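GH62 hydrolase (Scytalidium thermophilum, PDB 4PVA) probably removes arabinofuranosyl side groups from arabinoxylan, as a fungal alpha-L-arabinofuranosidase of glycoside hydrolase family 62 with a five-bladed beta-propeller fold. Local coordinates at residues A43-P48 against W335-I340; M164-D169 against C179-S184; L190-T195 against E206-L211; Q287-S292 against F317-V322. All coordinates share one frame; numbering follows the deposited sequence. Where two conformers were deposited one is given.

How the contacts relate
Contacts 1 and 4 lie on one side of the propeller and contacts 2 and 3 on the other, with the chain's centre between. Contact 1 joins two neighbouring blades and contact 4 lays a loop against one of them; their centres are 8 Å apart, and Gln320 OE1 receives Asp47 N at 2.8 Å. Both reach the same phosphate, held by Lys46 and Gln320 together with Arg251, His295 and Tyr330 in a polar pocket consistent with the substrate site. Contacts 2 and 3, centred 9 Å apart, are successive hairpins of one blade, and strand 178-184 pairs with strand 189-196 between them. A second phosphate touches contact 2, its phosphorus 27.8 Å from the phosphorus of the first.

Contact 1. Residues A43-P48 against W335-I340. With PO4 (phosphate ion), chain F.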
# COMPACT_ATOMS: atom_id res chain seq x y z
N ALA A 43 14.08 1.36 13.93
CA ALA A 43 13.67 2.73 14.23
C ALA A 43 12.18 2.95 13.95
O ALA A 43 11.47 3.61 14.72
CB ALA A 43 14.53 3.74 13.48
N GLY A 44 11.70 2.49 12.79
CA GLY A 44 10.33 2.71 12.34
C GLY A 44 9.66 1.42 11.91
O GLY A 44 10.30 0.55 11.32
N ILE A 45 8.36 1.34 12.19
CA ILE A 45 7.49 0.33 11.57
C ILE A 45 6.62 1.07 10.59
O ILE A 45 5.98 2.06 10.91
CB ILE A 45 6.65 -0.44 12.61
CG1 ILE A 45 7.57 -1.10 13.66
CG2 ILE A 45 5.83 -1.52 11.93
CD1 ILE A 45 8.43 -2.20 13.12
N LYS A 46 6.62 0.55 9.35
CA LYS A 46 6.20 1.31 8.20
C LYS A 46 5.30 0.53 7.25
O LYS A 46 5.29 -0.69 7.23
CB LYS A 46 7.41 1.78 7.40
CG LYS A 46 8.30 2.73 8.16
CD LYS A 46 9.42 3.30 7.31
CE LYS A 46 8.93 4.35 6.34
NZ LYS A 46 10.04 4.89 5.55
N ASP A 47 4.57 1.28 6.44
CA ASP A 47 3.95 0.82 5.20
C ASP A 47 3.22 -0.51 5.35
O ASP A 47 3.61 -1.53 4.79
CB ASP A 47 4.92 0.88 4.03
CG ASP A 47 6.14 0.05 4.16
OD1 ASP A 47 6.01 -1.18 4.42
OD2 ASP A 47 7.27 0.59 3.93
N PRO A 48 2.09 -0.50 6.07
CA PRO A 48 1.38 -1.76 6.32
C PRO A 48 0.48 -2.20 5.18
O PRO A 48 -0.07 -1.37 4.44
CB PRO A 48 0.53 -1.41 7.55
CG PRO A 48 0.21 0.03 7.34
CD PRO A 48 1.46 0.63 6.77
N TRP A 335 8.68 6.14 12.81
CA TRP A 335 7.34 5.81 12.31
C TRP A 335 6.69 4.76 13.18
O TRP A 335 7.35 3.83 13.66
CB TRP A 335 7.38 5.30 10.86
CG TRP A 335 7.88 6.25 9.84
CD1 TRP A 335 9.14 6.30 9.33
CD2 TRP A 335 7.13 7.28 9.16
NE1 TRP A 335 9.24 7.31 8.38
CE2 TRP A 335 8.01 7.91 8.25
CE3 TRP A 335 5.81 7.73 9.22
CZ2 TRP A 335 7.60 8.95 7.40
CZ3 TRP A 335 5.42 8.76 8.40
CH2 TRP A 335 6.31 9.36 7.51
N ARG A 336 5.39 4.92 13.39
CA ARG A 336 4.58 3.94 14.07
C ARG A 336 3.34 3.69 13.21
O ARG A 336 2.96 4.55 12.42
CB ARG A 336 4.12 4.46 15.46
CG ARG A 336 5.17 5.23 16.28
CD ARG A 336 6.13 4.24 16.74
NE ARG A 336 7.21 4.81 17.55
CZ ARG A 336 8.49 4.71 17.22
NH1 ARG A 336 8.86 4.17 16.07
NH2 ARG A 336 9.42 5.12 18.11
N LEU A 337 2.69 2.54 13.35
CA LEU A 337 1.41 2.30 12.67
C LEU A 337 0.24 2.79 13.49
O LEU A 337 0.22 2.62 14.71
CB LEU A 337 1.18 0.82 12.38
CG LEU A 337 2.32 0.09 11.67
CD1 LEU A 337 1.93 -1.34 11.41
CD2 LEU A 337 2.71 0.79 10.37
N GLY A 338 -0.72 3.40 12.81
CA GLY A 338 -1.97 3.78 13.42
C GLY A 338 -3.11 3.42 12.51
O GLY A 338 -2.91 2.91 11.41
N LEU A 339 -4.35 3.71 12.97
CA LEU A 339 -5.57 3.38 12.26
C LEU A 339 -6.48 4.61 12.13
O LEU A 339 -6.72 5.30 13.13
CB LEU A 339 -6.32 2.32 13.06
CG LEU A 339 -7.70 1.93 12.58
CD1 LEU A 339 -7.73 1.17 11.31
CD2 LEU A 339 -8.44 1.13 13.63
N ILE A 340 -6.99 4.88 10.95
CA ILE A 340 -8.16 5.74 10.78
C ILE A 340 -9.36 4.92 10.36
O ILE A 340 -9.26 3.96 9.59
CB ILE A 340 -7.93 6.93 9.81
CG1 ILE A 340 -7.46 6.48 8.42
CG2 ILE A 340 -6.97 7.93 10.42
CD1 ILE A 340 -7.24 7.61 7.45
P PO4 F . 7.98 6.16 2.72
O1 PO4 F . 6.98 7.33 2.86
O2 PO4 F . 8.44 6.10 1.25
O3 PO4 F . 9.18 6.51 3.56
O4 PO4 F . 7.32 4.92 3.13
O HOH W 1 12.20 4.51 17.28
O HOH W 2 11.80 6.21 7.43
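The carbonyl oxygen of Trp335 is gripped from both faces of its plane: Ile45 N reaches it at 3.1 Å across the contact, and Arg336 NH1 comes to it at 2.9 Å from the opposite face. That same NH1 also donates to Ala43 O, 3.0 Å away and exactly in the guanidinium plane, while a water that donates to Ala43 O accepts from Arg336 NH2. An alanine in place of Arg336 would cut this link, and Ala43 O would probably be left leaning on water. Ala43 and Gly44 form a classic beta bulge opposite Ala64, at the start of the first strand of one propeller blade; Arg336 lies on a strand of the blade that closes the ring, where strand 26-28 from the N-terminal part pairs with strand 336-341. Leu337 CD2 packs on Pro48 CD at 3.8 Å and Leu337 CG on Ile45 CG2. Lys46 lays CE over the five-membered ring of Trp335, 3.8 Å from its centroid, in a CH-pi contact. A bend at chi3 (75°) carries NZ past the ring to phosphate O3 at 2.7 Å; Tyr69 OH and a water, which Trp335 NE1 reaches weakly, are its other partners.

Contact 2. Residues M164-D169 against C179-S184. With PO4 (phosphate ion), chain G.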
# COMPACT_ATOMS: atom_id res chain seq x y z
N MSE A 164 5.01 -0.89 -5.19
CA MSE A 164 4.39 -1.76 -6.19
C MSE A 164 3.00 -2.17 -5.77
O MSE A 164 2.75 -2.54 -4.60
CB MSE A 164 5.28 -3.01 -6.32
CG MSE A 164 6.78 -2.80 -6.39
SE MSE A 164 7.19 -1.66 -7.92
CE MSE A 164 9.11 -1.42 -7.52
N TRP A 165 2.05 -2.14 -6.70
CA TRP A 165 0.65 -2.45 -6.40
C TRP A 165 0.02 -3.24 -7.52
O TRP A 165 -0.02 -2.75 -8.66
CB TRP A 165 -0.14 -1.13 -6.21
CG TRP A 165 -1.56 -1.35 -5.84
CD1 TRP A 165 -2.63 -1.56 -6.67
CD2 TRP A 165 -2.07 -1.40 -4.52
NE1 TRP A 165 -3.78 -1.75 -5.93
CE2 TRP A 165 -3.45 -1.67 -4.61
CE3 TRP A 165 -1.50 -1.26 -3.26
CZ2 TRP A 165 -4.26 -1.75 -3.50
CZ3 TRP A 165 -2.31 -1.38 -2.15
CH2 TRP A 165 -3.66 -1.62 -2.28
N VAL A 166 -0.52 -4.41 -7.23
CA VAL A 166 -1.27 -5.19 -8.20
C VAL A 166 -2.77 -5.07 -7.95
O VAL A 166 -3.24 -5.12 -6.81
CB VAL A 166 -0.87 -6.69 -8.15
CG1 VAL A 166 -1.81 -7.60 -8.93
CG2 VAL A 166 0.56 -6.84 -8.60
N VAL A 167 -3.53 -4.96 -9.04
CA VAL A 167 -4.97 -5.08 -9.00
C VAL A 167 -5.45 -5.70 -10.29
O VAL A 167 -5.00 -5.34 -11.37
CB VAL A 167 -5.66 -3.72 -8.69
CG1 VAL A 167 -5.24 -2.66 -9.69
CG2 VAL A 167 -7.18 -3.86 -8.66
N CYS A 168 -6.38 -6.64 -10.17
CA CYS A 168 -6.90 -7.39 -11.31
C CYS A 168 -8.36 -7.09 -11.50
O CYS A 168 -9.09 -6.94 -10.53
CB CYS A 168 -6.70 -8.90 -11.11
SG CYS A 168 -5.02 -9.36 -10.62
N ASP A 169 -8.79 -6.97 -12.76
CA ASP A 169 -10.24 -6.78 -13.04
C ASP A 169 -10.96 -8.12 -12.87
O ASP A 169 -10.34 -9.15 -12.62
CB ASP A 169 -10.49 -6.10 -14.40
CG ASP A 169 -10.14 -6.98 -15.62
OD1 ASP A 169 -10.56 -8.17 -15.61
OD2 ASP A 169 -9.54 -6.49 -16.61
N CYS A 179 -4.49 -8.06 -15.23
CA CYS A 179 -3.81 -7.81 -13.96
C CYS A 179 -2.86 -6.68 -14.19
O CYS A 179 -2.00 -6.73 -15.07
CB CYS A 179 -3.01 -9.04 -13.52
SG CYS A 179 -4.01 -10.54 -13.46
N HIS A 180 -2.98 -5.63 -13.38
CA HIS A 180 -2.21 -4.38 -13.56
C HIS A 180 -1.24 -4.24 -12.41
O HIS A 180 -1.57 -4.56 -11.29
CB HIS A 180 -3.17 -3.19 -13.58
CG HIS A 180 -4.20 -3.27 -14.64
ND1 HIS A 180 -4.07 -2.66 -15.86
CD2 HIS A 180 -5.40 -3.87 -14.64
CE1 HIS A 180 -5.16 -2.89 -16.57
NE2 HIS A 180 -5.99 -3.61 -15.85
N LEU A 181 -0.05 -3.76 -12.71
CA LEU A 181 1.00 -3.52 -11.74
C LEU A 181 1.38 -2.04 -11.84
O LEU A 181 1.92 -1.60 -12.86
CB LEU A 181 2.21 -4.40 -12.03
CG LEU A 181 3.47 -4.15 -11.23
CD1 LEU A 181 3.26 -4.37 -9.77
CD2 LEU A 181 4.54 -5.10 -11.75
N PHE A 182 1.10 -1.31 -10.79
CA PHE A 182 1.41 0.11 -10.67
C PHE A 182 2.66 0.30 -9.86
O PHE A 182 2.97 -0.49 -8.96
CB PHE A 182 0.27 0.86 -10.00
CG PHE A 182 -0.99 0.96 -10.83
CD1 PHE A 182 -1.93 -0.08 -10.83
CD2 PHE A 182 -1.29 2.11 -11.56
CE1 PHE A 182 -3.09 0.01 -11.55
CE2 PHE A 182 -2.46 2.21 -12.28
CZ PHE A 182 -3.36 1.15 -12.29
N SER A 183 3.41 1.37 -10.16
CA SER A 183 4.60 1.71 -9.41
C SER A 183 4.90 3.19 -9.57
O SER A 183 4.38 3.86 -10.47
CB SER A 183 5.77 0.83 -9.88
OG SER A 183 6.12 1.05 -11.23
N SER A 184 5.77 3.70 -8.72
CA SER A 184 6.14 5.12 -8.70
C SER A 184 7.66 5.24 -8.84
O SER A 184 8.38 4.27 -8.64
CB SER A 184 5.70 5.75 -7.36
OG SER A 184 4.27 5.82 -7.26
P PO4 G . -9.55 -2.82 -16.91
O1 PO4 G . -8.67 -1.70 -17.40
O2 PO4 G . -8.73 -4.04 -16.57
O3 PO4 G . -10.48 -3.22 -18.05
O4 PO4 G . -10.38 -2.27 -15.72
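Trp165 and Phe182 bond to each other through both backbone groups, and Val167 and His180 repeat the pattern two residues on, so this is a regular antiparallel hairpin pairing. Phe182 N to Trp165 O is the straightest of the four bonds, 2.8 Å at 171°, and Val167 N meets His180 O in the carbonyl plane at 3.0 Å. Val166 with Leu181, between them, and Cys168 with Cys179, beyond the second, are non-hydrogen-bonded pairs, where CA-H groups such as that of Val166 lean on carbonyl oxygens instead.

Apolar contacts fall on both faces. On one, Val166 CG2 rests against Leu181 CD1 at 3.8 Å, and Cys168 SG lies 3.2 Å from Cys179 SG, too far for a disulfide as modelled. On the other, Val167 CG1 touches Phe182 CE1 at 3.9 Å. Near the start of the pairing, Met164, modelled as selenomethionine, bends at chi2 (-59°) and sets SE 3.5 Å from Ser183 CB.

The polar end belongs to His180. Its ND1 accepts from Arg192 NH1, which leaves NE2 as the donor to phosphate O2, 2.9 Å away at the ring edge and in the ring plane; Ile261 N and Asp262 N also bind this ion, which probably came from the crystallisation liquor.

Strand 222-229 covers the face of Trp165, Val167 and Phe182, and Trp165 NE1 donates to Ile226 O there. Strand 113-119 packs against Met164 and Val166, while strand 189-196 continues the sheet beyond strand 178-184. The hairpin is thereby wedged between two other blades.

Contact 3. Residues L190-T195 against E206-L211; sequences LYRSQT and EPEIVL
Arg192 O takes two donors: Glu208 N at 2.9 Å, rising 38° out of the carbonyl plane, and a water that also donates to Glu206 O. In return Arg192 N donates to Glu208 O, which makes this a hydrogen-bonded antiparallel pair. The two side chains run side by side, but their charged ends meet poorly: Arg192 NH2 stands 3.2 Å from Glu208 OE1 in a weak bond, with the guanidinium and carboxylate planes 84° apart, and because this holds for one of two Glu208 conformers the salt bridge is doubtful. Asp262 is a second acid partner of NH2, and NH1 holds Gln194 OE1 at 2.8 Å on a lone pair. Arg192 crosses Val210 at about a right angle, CB 3.6 Å from Val210 CG1, and the bend at chi3 (63°) leaves that methyl at the guanidinium edge.

The opposite face is mainly apolar at the contact. Tyr191 lies alongside Ile209, CE1 to CG1 at 3.5 Å, and its CB meets Pro207 CB. Pro207 also lies against Ser193 OG, whose polar partners are Tyr144 OH and Ser205 O, while helix 150-155 packs on Tyr191 and Pro207.

At the far end Leu190 N donates to Leu211 O at 3.0 Å and Leu190 O accepts from Val210 N at 2.8 Å. Val210 and Leu211 thus both face Leu190: a classic beta bulge in the hairpin that forms the outer edge of a propeller blade.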
# COMPACT_ATOMS: atom_id res chain seq x y z
N LEU A 190 3.51 8.04 -12.23
CA LEU A 190 2.82 6.79 -11.86
C LEU A 190 2.80 5.93 -13.11
O LEU A 190 2.29 6.37 -14.15
CB LEU A 190 1.43 7.09 -11.31
CG LEU A 190 0.61 5.85 -10.87
CD1 LEU A 190 1.21 5.18 -9.68
CD2 LEU A 190 -0.82 6.20 -10.58
N TYR A 191 3.32 4.71 -12.97
CA TYR A 191 3.46 3.76 -14.06
C TYR A 191 2.49 2.61 -13.90
O TYR A 191 2.11 2.29 -12.80
CB TYR A 191 4.86 3.17 -14.15
CG TYR A 191 5.97 4.19 -14.27
CD1 TYR A 191 6.37 4.64 -15.50
CD2 TYR A 191 6.63 4.69 -13.18
CE1 TYR A 191 7.40 5.59 -15.63
CE2 TYR A 191 7.65 5.63 -13.30
CZ TYR A 191 8.01 6.07 -14.51
OH TYR A 191 9.10 6.98 -14.63
N ARG A 192 2.14 1.98 -15.02
CA ARG A 192 1.25 0.82 -15.03
C ARG A 192 1.65 -0.14 -16.12
O ARG A 192 1.75 0.24 -17.29
CB ARG A 192 -0.19 1.25 -15.26
CG ARG A 192 -1.24 0.14 -15.18
CD ARG A 192 -2.59 0.58 -15.79
NE ARG A 192 -2.44 0.87 -17.20
CZ ARG A 192 -2.29 -0.03 -18.14
NH1 ARG A 192 -2.42 -1.32 -17.88
NH2 ARG A 192 -2.03 0.35 -19.37
N SER A 193 1.82 -1.40 -15.74
CA SER A 193 1.97 -2.54 -16.67
C SER A 193 0.77 -3.46 -16.53
O SER A 193 0.02 -3.38 -15.55
CB SER A 193 3.22 -3.35 -16.37
OG SER A 193 4.41 -2.60 -16.64
N GLN A 194 0.62 -4.39 -17.47
CA GLN A 194 -0.45 -5.37 -17.40
C GLN A 194 -0.01 -6.71 -17.94
O GLN A 194 0.91 -6.82 -18.75
CB GLN A 194 -1.69 -4.88 -18.14
CG GLN A 194 -1.46 -4.71 -19.63
CD GLN A 194 -2.64 -4.13 -20.34
OE1 GLN A 194 -3.14 -3.07 -20.00
NE2 GLN A 194 -3.09 -4.83 -21.37
N THR A 195 -0.77 -7.71 -17.52
CA THR A 195 -0.71 -9.07 -18.10
C THR A 195 -2.09 -9.68 -17.94
O THR A 195 -2.97 -9.11 -17.33
CB THR A 195 0.38 -9.91 -17.43
OG1 THR A 195 0.56 -11.10 -18.25
CG2 THR A 195 0.04 -10.30 -16.03
N GLU A 206 5.61 -3.62 -20.93
CA GLU A 206 6.40 -2.41 -20.67
C GLU A 206 5.44 -1.43 -20.01
O GLU A 206 4.30 -1.30 -20.42
CB GLU A 206 6.95 -1.80 -21.97
CG GLU A 206 7.72 -0.49 -21.81
CD GLU A 206 9.12 -0.63 -21.22
OE1 GLU A 206 9.77 0.47 -20.92
OE2 GLU A 206 9.53 -1.85 -21.09
N PRO A 207 5.89 -0.73 -18.97
CA PRO A 207 4.96 0.19 -18.32
C PRO A 207 4.62 1.37 -19.20
O PRO A 207 5.39 1.75 -20.09
CB PRO A 207 5.73 0.68 -17.09
CG PRO A 207 6.90 -0.26 -16.94
CD PRO A 207 7.19 -0.80 -18.28
N GLU A 208 3.47 1.96 -18.91
CA GLU A 208 3.04 3.24 -19.47
C GLU A 208 2.94 4.23 -18.32
O GLU A 208 2.58 3.85 -17.19
CB GLU A 208 1.69 3.06 -20.18
CG GLU A 208 1.84 2.14 -21.41
CD GLU A 208 0.56 1.83 -22.15
OE1 GLU A 208 -0.52 2.10 -21.61
OE2 GLU A 208 0.64 1.30 -23.29
N ILE A 209 3.21 5.50 -18.57
CA ILE A 209 2.96 6.55 -17.60
C ILE A 209 1.48 6.86 -17.62
O ILE A 209 0.96 7.29 -18.67
CB ILE A 209 3.80 7.81 -17.91
CG1 ILE A 209 5.30 7.51 -17.75
CG2 ILE A 209 3.37 8.94 -16.99
CD1 ILE A 209 6.23 8.59 -18.25
N VAL A 210 0.78 6.64 -16.51
CA VAL A 210 -0.66 6.86 -16.51
C VAL A 210 -1.04 8.21 -15.91
O VAL A 210 -2.05 8.76 -16.30
CB VAL A 210 -1.43 5.72 -15.83
CG1 VAL A 210 -1.33 4.42 -16.63
CG2 VAL A 210 -0.99 5.54 -14.43
N LEU A 211 -0.25 8.73 -14.99
CA LEU A 211 -0.40 10.08 -14.45
C LEU A 211 0.96 10.65 -14.16
O LEU A 211 1.89 9.92 -13.83
CB LEU A 211 -1.16 10.07 -13.16
CG LEU A 211 -2.62 9.74 -13.12
CD1 LEU A 211 -3.09 9.75 -11.68
CD2 LEU A 211 -3.47 10.66 -13.99
O HOH W 3 1.50 -1.01 -19.93

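Contact 4. Residues Q287-S292 against F317-V322; sequences QKWTKS and FLYQGV. With PO4 (phosphate ion), chain F.
A loop running from strand 282-284 to strand 296-298 folds over the end of strand 316-321, within the blade that closes the propeller. Thr290 makes the join: its OG1 accepts from Val322 N at 3.0 Å and 158°, and donates to Ser292 O at 2.8 Å on a lone pair in the carbonyl plane. With OG1 set opposite its own backbone N (chi1 -177°), the hydroxyl faces the strand and CG2 is left to sit 3.8 Å above the centre of the Trp289 ring. A water links Lys291 N to Val322 O.

The indole reaches over Gly321, with Trp289 CZ3 at 3.5 Å from Gly321 C. A CB on Gly321 would run into Trp289 CH2 and Thr290 CG2. Trp289 and Tyr319 meet from opposite directions with planes 25° apart but little overlap; CZ2 comes within 3.3 Å of Tyr319 OH, which is hydrogen-bonded to Ser28 OG, while Trp289 NE1 donates to Thr29 O.

A valine in place of Thr290 would remove the hydroxyl and would probably leave Val322 N without its acceptor and the loop freer to lift.

From the other side of the strand Gln320 NE2 donates to phosphate O4 at 3.1 Å and also bonds Ser294 OG, while OE1 accepts from Asp47 N. One segment therefore presents an aromatic and amide surface to the loop and a polar group to the anion.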
# COMPACT_ATOMS: atom_id res chain seq x y z
N GLN A 287 -5.18 10.45 21.58
CA GLN A 287 -3.80 10.91 21.47
C GLN A 287 -3.49 11.45 20.05
O GLN A 287 -3.77 10.77 19.07
CB GLN A 287 -2.85 9.76 21.87
CG GLN A 287 -1.41 9.98 21.43
CD GLN A 287 -0.44 8.97 22.02
OE1 GLN A 287 -0.84 8.01 22.69
NE2 GLN A 287 0.85 9.19 21.76
N LYS A 288 -2.92 12.65 19.96
CA LYS A 288 -2.61 13.35 18.70
C LYS A 288 -1.08 13.39 18.44
O LYS A 288 -0.37 14.15 19.09
CB LYS A 288 -3.18 14.78 18.73
CG LYS A 288 -2.57 15.78 17.73
CD LYS A 288 -2.66 15.42 16.25
CE LYS A 288 -2.36 16.64 15.38
NZ LYS A 288 -2.45 16.40 13.90
N TRP A 289 -0.62 12.50 17.57
CA TRP A 289 0.77 12.04 17.56
C TRP A 289 1.46 12.17 16.20
O TRP A 289 2.63 11.87 16.06
CB TRP A 289 0.82 10.57 18.02
CG TRP A 289 -0.01 9.65 17.14
CD1 TRP A 289 -1.38 9.50 17.19
CD2 TRP A 289 0.45 8.76 16.13
NE1 TRP A 289 -1.78 8.59 16.23
CE2 TRP A 289 -0.67 8.10 15.60
CE3 TRP A 289 1.73 8.42 15.63
CZ2 TRP A 289 -0.59 7.14 14.61
CZ3 TRP A 289 1.81 7.47 14.63
CH2 TRP A 289 0.64 6.85 14.13
N THR A 290 0.73 12.57 15.17
CA THR A 290 1.28 12.72 13.83
C THR A 290 0.48 13.77 13.09
O THR A 290 -0.72 13.94 13.35
CB THR A 290 1.23 11.37 13.08
OG1 THR A 290 1.84 11.49 11.79
CG2 THR A 290 -0.20 10.88 12.92
N LYS A 291 1.14 14.52 12.22
CA LYS A 291 0.46 15.38 11.26
C LYS A 291 0.46 14.81 9.84
O LYS A 291 -0.11 15.37 8.95
CB LYS A 291 1.11 16.76 11.20
CG LYS A 291 0.94 17.47 12.52
CD LYS A 291 1.50 18.87 12.53
CE LYS A 291 1.05 19.58 13.79
NZ LYS A 291 1.60 20.96 13.82
N SER A 292 1.10 13.66 9.69
CA SER A 292 1.19 12.93 8.43
C SER A 292 0.35 11.69 8.49
O SER A 292 0.40 10.93 9.45
CB SER A 292 2.64 12.56 8.16
OG SER A 292 3.32 13.70 7.63
N PHE A 317 -8.24 2.14 7.60
CA PHE A 317 -7.02 2.41 6.83
C PHE A 317 -5.88 2.43 7.85
O PHE A 317 -5.80 3.31 8.73
CB PHE A 317 -7.20 3.73 6.06
CG PHE A 317 -6.08 4.11 5.13
CD1 PHE A 317 -6.03 3.61 3.84
CD2 PHE A 317 -5.18 5.13 5.44
CE1 PHE A 317 -5.12 4.05 2.92
CE2 PHE A 317 -4.25 5.59 4.51
CZ PHE A 317 -4.20 5.02 3.25
N LEU A 318 -5.00 1.45 7.76
CA LEU A 318 -3.84 1.36 8.61
C LEU A 318 -2.74 2.18 7.92
O LEU A 318 -2.54 2.04 6.71
CB LEU A 318 -3.48 -0.12 8.72
CG LEU A 318 -2.62 -0.61 9.85
CD1 LEU A 318 -3.25 -0.34 11.20
CD2 LEU A 318 -2.37 -2.09 9.69
N TYR A 319 -2.05 3.02 8.65
CA TYR A 319 -1.10 3.96 8.07
C TYR A 319 0.12 4.15 8.95
O TYR A 319 0.15 3.71 10.11
CB TYR A 319 -1.79 5.32 7.79
CG TYR A 319 -2.11 6.12 9.07
CD1 TYR A 319 -3.26 5.88 9.81
CD2 TYR A 319 -1.25 7.09 9.49
CE1 TYR A 319 -3.50 6.61 10.96
CE2 TYR A 319 -1.47 7.83 10.63
CZ TYR A 319 -2.61 7.58 11.37
OH TYR A 319 -2.83 8.40 12.47
N GLN A 320 1.17 4.76 8.40
CA GLN A 320 2.34 5.13 9.17
C GLN A 320 2.27 6.63 9.51
O GLN A 320 1.97 7.46 8.68
CB GLN A 320 3.64 4.77 8.47
CG GLN A 320 3.95 5.59 7.20
CD GLN A 320 5.09 5.08 6.36
OE1 GLN A 320 5.44 3.91 6.41
NE2 GLN A 320 5.69 5.96 5.58
N GLY A 321 2.55 6.93 10.78
CA GLY A 321 2.62 8.30 11.27
C GLY A 321 3.88 8.49 12.06
O GLY A 321 4.58 7.53 12.41
N VAL A 322 4.21 9.74 12.32
CA VAL A 322 5.46 10.04 13.00
C VAL A 322 5.30 11.35 13.73
O VAL A 322 4.61 12.24 13.27
CB VAL A 322 6.62 10.09 11.96
CG1 VAL A 322 6.47 11.21 10.98
CG2 VAL A 322 7.97 10.17 12.64
P PO4 F . 7.98 6.16 2.72
O1 PO4 F . 6.98 7.33 2.86
O2 PO4 F . 8.44 6.10 1.25
O3 PO4 F . 9.18 6.51 3.56
O4 PO4 F . 7.32 4.92 3.13
O HOH W 4 3.81 14.04 11.39